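PDB 5C3U: L-serine ammonia-lyase from Rhizomucor miehei CAU432, which belongs to the pyridoxal-phosphate-dependent enzymes and carries a bound pyridoxal-5'-phosphate between the two lobes of its single chain. Local coordinates for residues D316-L319 against A320-D323. Numbering follows the deposited sequence.
Sequences DISL and AHLD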
ATOM      1  N   ASP A 316      -2.281  -1.052 -10.802  1.00 23.58           N
ATOM      2  CA  ASP A 316      -3.290  -0.186 -11.420  1.00 27.80           C
ATOM      3  C   ASP A 316      -2.593   1.013 -12.047  1.00 26.65           C
ATOM      4  O   ASP A 316      -2.773   2.150 -11.629  1.00 27.27           O
ATOM      5  CB  ASP A 316      -4.357   0.281 -10.410  1.00 29.80           C
ATOM      6  CG  ASP A 316      -5.609   0.837 -11.099  1.00 35.06           C
ATOM      7  OD1 ASP A 316      -5.829   0.508 -12.293  1.00 36.86           O
ATOM      8  OD2 ASP A 316      -6.367   1.612 -10.453  1.00 35.68           O
ATOM      9  N   ILE A 317      -1.766   0.735 -13.044  1.00 25.75           N
ATOM     10  CA  ILE A 317      -0.954   1.752 -13.696  1.00 25.05           C
ATOM     11  C   ILE A 317      -0.614   1.143 -15.053  1.00 27.12           C
ATOM     12  O   ILE A 317      -0.610  -0.075 -15.189  1.00 27.81           O
ATOM     13  CB  ILE A 317       0.321   2.118 -12.875  1.00 25.24           C
ATOM     14  CG1 ILE A 317       1.067   3.310 -13.499  1.00 26.68           C
ATOM     15  CG2 ILE A 317       1.270   0.936 -12.714  1.00 28.60           C
ATOM     16  CD1 ILE A 317       0.354   4.633 -13.314  1.00 25.86           C
ATOM     17  N   SER A 318      -0.372   1.998 -16.047  1.00 26.67           N
ATOM     18  CA  SER A 318      -0.152   1.561 -17.429  1.00 27.02           C
ATOM     19  C   SER A 318       0.330   2.769 -18.222  1.00 27.45           C
ATOM     20  O   SER A 318       0.302   3.900 -17.729  1.00 24.91           O
ATOM     21  CB  SER A 318      -1.451   1.007 -18.041  1.00 28.48           C
ATOM     22  OG  SER A 318      -2.421   2.024 -18.265  1.00 28.08           O
ATOM     23  N   LEU A 319       0.765   2.527 -19.453  1.00 25.96           N
ATOM     24  CA  LEU A 319       1.165   3.614 -20.335  1.00 25.14           C
ATOM     25  C   LEU A 319      -0.012   4.548 -20.609  1.00 24.23           C
ATOM     26  O   LEU A 319       0.166   5.765 -20.698  1.00 25.54           O
ATOM     27  CB  LEU A 319       1.768   3.029 -21.632  1.00 25.71           C
ATOM     28  CG  LEU A 319       3.078   2.272 -21.348  1.00 26.81           C
ATOM     29  CD1 LEU A 319       3.692   1.647 -22.609  1.00 25.43           C
ATOM     30  CD2 LEU A 319       4.106   3.124 -20.607  1.00 27.72           C
ATOM     31  N   ALA A 320      -1.227   4.006 -20.688  1.00 25.17           N
ATOM     32  CA  ALA A 320      -2.368   4.879 -20.916  1.00 24.97           C
ATOM     33  C   ALA A 320      -2.649   5.748 -19.676  1.00 25.79           C
ATOM     34  O   ALA A 320      -3.102   6.880 -19.828  1.00 25.15           O
ATOM     35  CB  ALA A 320      -3.600   4.099 -21.339  1.00 27.01           C
ATOM     36  N   HIS A 321      -2.340   5.246 -18.474  1.00 24.18           N
ATOM     37  CA  HIS A 321      -2.483   6.092 -17.258  1.00 26.61           C
ATOM     38  C   HIS A 321      -1.554   7.265 -17.372  1.00 26.57           C
ATOM     39  O   HIS A 321      -1.937   8.403 -17.089  1.00 29.44           O
ATOM     40  CB  HIS A 321      -2.128   5.365 -15.965  1.00 27.94           C
ATOM     41  CG  HIS A 321      -3.157   4.386 -15.487  1.00 28.83           C
ATOM     42  ND1 HIS A 321      -3.432   3.241 -16.148  1.00 29.50           N
ATOM     43  CD2 HIS A 321      -3.936   4.379 -14.333  1.00 30.76           C
ATOM     44  CE1 HIS A 321      -4.365   2.547 -15.455  1.00 31.29           C
ATOM     45  NE2 HIS A 321      -4.669   3.254 -14.344  1.00 31.83           N
ATOM     46  N   LEU A 322      -0.314   6.989 -17.767  1.00 28.50           N
ATOM     47  CA  LEU A 322       0.709   8.023 -17.881  1.00 29.79           C
ATOM     48  C   LEU A 322       0.374   9.051 -18.963  1.00 30.78           C
ATOM     49  O   LEU A 322       0.632  10.238 -18.787  1.00 31.67           O
ATOM     50  CB  LEU A 322       2.090   7.413 -18.111  1.00 33.81           C
ATOM     51  CG  LEU A 322       2.768   6.965 -16.818  1.00 38.88           C
ATOM     52  CD1 LEU A 322       3.785   5.893 -17.145  1.00 42.49           C
ATOM     53  CD2 LEU A 322       3.411   8.141 -16.092  1.00 41.09           C
ATOM     54  N   ASP A 323      -0.230   8.598 -20.060  1.00 27.61           N
ATOM     55  CA  ASP A 323      -0.762   9.526 -21.068  1.00 27.84           C
ATOM     56  C   ASP A 323      -1.780  10.483 -20.427  1.00 27.66           C
ATOM     57  O   ASP A 323      -1.725  11.718 -20.612  1.00 26.41           O
ATOM     58  CB  ASP A 323      -1.439   8.740 -22.187  1.00 27.67           C
ATOM     59  CG  ASP A 323      -0.449   8.004 -23.086  1.00 31.72           C
ATOM     60  OD1 ASP A 323       0.767   8.341 -23.065  1.00 32.16           O
ATOM     61  OD2 ASP A 323      -0.892   7.076 -23.823  1.00 31.42           O
TER
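One face of the His321 imidazole lies against the backbone of Ile317, whose CA stands 3.8 Å from the ring centroid and only 7° off the ring normal, a CH-pi contact. At the ring edge, in its plane, Ser318 OG meets ND1 at 2.6 Å, a short hydrogen bond in which either atom may be the donor. Both contacts gather round the N-cap position: Ser318 is the residue right before helix 319-329, the C-terminal helix of the modelled chain, and His321 sits in its first turn. Residues 316-318 come from the surface loop after strand 306-311, and the Asp316 side chain is about 8 Å from the bound pyridoxal-5'-phosphate. Serine suits the position because its short side chain keeps the hydroxyl close to the start of the helix; with chi1 at 70°, OG lies between the backbone N and carbonyl carbon, beside the ring. Histidine offers both a flat face for the extended chain and an in-plane nitrogen for the hydroxyl, so its ring is held in two directions. Ile317 adds a methyl, CD1, 3.7 Å from His321 CB, while its side chain also reaches Val267 on helix 260-274. Near the far end of the ring, the carboxylate of Asp316 is turned 82° to the imidazole, with OD1 3.6 Å from NE2; its other oxygen, OD2, is hydrogen-bonded to Thr233. Behind the cap the helix begins its regular backbone bonding, Leu322 N to Ser318 O at 3.2 Å, followed by Asp323 N to Leu319 O at 2.9 Å. Asp323 carries a carboxylate that can pair with an arginine three residues further along the helix: OD1 makes a salt bridge with Arg326 NH1.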